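PDB 6C29: putative metal resistance protein from Proteus mirabilis, which probably acts as a membrane-bound protein-disulfide reductase, the chain here being the N-terminal periplasmic part of ScsB, with its tandem immunoglobulin-fold domains. Local coordinates for residues A[22-27]-A[127-132]. Numbering follows the deposited sequence.
Sequences ADKSST and LDLNEP
L129 crosses the K24 side chain and touches the A22 methyl; no ring takes part, and the flat groups here are the D128 carboxylate and the peptides of the turn that carries L129. N130 N meets D128 OD1 at 3.1 Å from above the carboxylate plane, about 41° out of it, making an Asx turn. E131 N closes back on D128 O, and the type I beta turn D128-E131 overlaps the Asx turn just where strand 118-128 ends. That turn presents L129 to the end of strand 16-24. Its CG is anti to its own carbonyl carbon (chi1 -59°), and the two methyls divide the work: CD2 meets A22 CB at 3.8 Å, while CD1 meets K24 CD at 3.9 Å. The leucine and the lysine stem run at about a right angle to each other. L127 CD1 reaches the same A22 CB from the strand itself, at 4.0 Å. V30, I32 and L105 add to this apolar patch, which joins the edge strands of the two sheets of the immunoglobulin-like sandwich, near their ends. The backbones are linked through water: one molecule donates to both A22 O and E131 O, the latter at 2.7 Å, and a second accepts from K24 N at 2.8 Å and donates to L129 O. Chemically, then, K24 does two jobs: its methylenes take part in the greasy seam, and its amine is bonded to S102 O, with a long, weak ion pair to D103. Water bridges the strand 16-24 backbone to carbonyls of the turn.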
# COMPACT_ATOMS: atom_id res chain seq x y z
N ALA A 22 -12.09 -4.95 -15.11
CA ALA A 22 -11.44 -6.24 -15.04
C ALA A 22 -11.35 -6.94 -16.38
O ALA A 22 -12.09 -6.64 -17.30
CB ALA A 22 -12.18 -7.13 -14.05
N ASP A 23 -10.39 -7.85 -16.44
CA ASP A 23 -10.17 -8.70 -17.61
C ASP A 23 -9.89 -10.12 -17.13
O ASP A 23 -9.10 -10.32 -16.22
CB ASP A 23 -9.00 -8.16 -18.41
CG ASP A 23 -8.85 -8.84 -19.76
OD1 ASP A 23 -9.74 -9.63 -20.13
OD2 ASP A 23 -7.84 -8.57 -20.44
N LYS A 24 -10.58 -11.10 -17.72
CA LYS A 24 -10.33 -12.49 -17.39
C LYS A 24 -9.68 -13.13 -18.58
O LYS A 24 -10.17 -13.05 -19.70
CB LYS A 24 -11.62 -13.23 -16.99
CG LYS A 24 -11.35 -14.66 -16.54
CD LYS A 24 -12.51 -15.31 -15.78
CE LYS A 24 -13.47 -16.07 -16.63
NZ LYS A 24 -14.34 -16.90 -15.74
N SER A 25 -8.56 -13.79 -18.32
CA SER A 25 -7.82 -14.49 -19.37
C SER A 25 -8.41 -15.87 -19.62
O SER A 25 -9.23 -16.36 -18.83
CB SER A 25 -6.34 -14.59 -18.98
OG SER A 25 -6.15 -15.55 -17.95
N SER A 26 -8.00 -16.50 -20.71
CA SER A 26 -8.49 -17.83 -21.06
C SER A 26 -8.17 -18.86 -19.98
O SER A 26 -8.86 -19.87 -19.85
CB SER A 26 -7.88 -18.27 -22.39
OG SER A 26 -6.47 -18.28 -22.33
N THR A 27 -7.12 -18.60 -19.20
CA THR A 27 -6.72 -19.51 -18.13
C THR A 27 -7.52 -19.30 -16.84
O THR A 27 -7.36 -20.06 -15.88
CB THR A 27 -5.23 -19.33 -17.81
OG1 THR A 27 -4.96 -17.97 -17.49
CG2 THR A 27 -4.38 -19.74 -19.01
N LEU A 127 -18.90 -7.25 -11.28
CA LEU A 127 -18.17 -7.33 -12.56
C LEU A 127 -18.65 -8.52 -13.39
O LEU A 127 -18.68 -9.65 -12.90
CB LEU A 127 -16.67 -7.45 -12.32
CG LEU A 127 -16.00 -6.26 -11.61
CD1 LEU A 127 -14.70 -6.68 -10.94
CD2 LEU A 127 -15.75 -5.19 -12.63
N ASP A 128 -19.01 -8.25 -14.65
CA ASP A 128 -19.41 -9.29 -15.58
C ASP A 128 -18.23 -9.62 -16.48
O ASP A 128 -17.91 -8.88 -17.40
CB ASP A 128 -20.62 -8.85 -16.40
CG ASP A 128 -21.15 -9.94 -17.35
OD1 ASP A 128 -20.50 -11.01 -17.48
OD2 ASP A 128 -22.21 -9.72 -17.97
N LEU A 129 -17.55 -10.73 -16.18
CA LEU A 129 -16.31 -11.05 -16.86
C LEU A 129 -16.52 -11.64 -18.26
O LEU A 129 -15.55 -11.91 -18.97
CB LEU A 129 -15.49 -12.01 -16.00
CG LEU A 129 -15.14 -11.51 -14.60
CD1 LEU A 129 -14.39 -12.54 -13.78
CD2 LEU A 129 -14.31 -10.26 -14.71
N ASN A 130 -17.77 -11.77 -18.68
CA ASN A 130 -18.07 -12.17 -20.06
C ASN A 130 -18.08 -10.97 -20.99
O ASN A 130 -18.15 -11.13 -22.21
CB ASN A 130 -19.44 -12.86 -20.14
CG ASN A 130 -19.39 -14.31 -19.73
OD1 ASN A 130 -18.36 -14.98 -19.87
ND2 ASN A 130 -20.51 -14.81 -19.22
N GLU A 131 -18.07 -9.78 -20.40
CA GLU A 131 -17.94 -8.54 -21.16
C GLU A 131 -16.45 -8.19 -21.28
O GLU A 131 -15.66 -8.48 -20.38
CB GLU A 131 -18.72 -7.42 -20.48
CG GLU A 131 -20.21 -7.67 -20.30
CD GLU A 131 -20.99 -7.64 -21.61
OE1 GLU A 131 -20.39 -7.37 -22.67
OE2 GLU A 131 -22.22 -7.88 -21.57
N PRO A 132 -16.07 -7.58 -22.39
CA PRO A 132 -14.68 -7.19 -22.61
C PRO A 132 -14.23 -6.09 -21.67
O PRO A 132 -15.03 -5.23 -21.28
CB PRO A 132 -14.67 -6.71 -24.07
CG PRO A 132 -16.08 -6.28 -24.33
CD PRO A 132 -16.94 -7.21 -23.52
O HOH W 1 -13.36 -8.68 -18.98
O HOH W 2 -12.88 -10.84 -19.37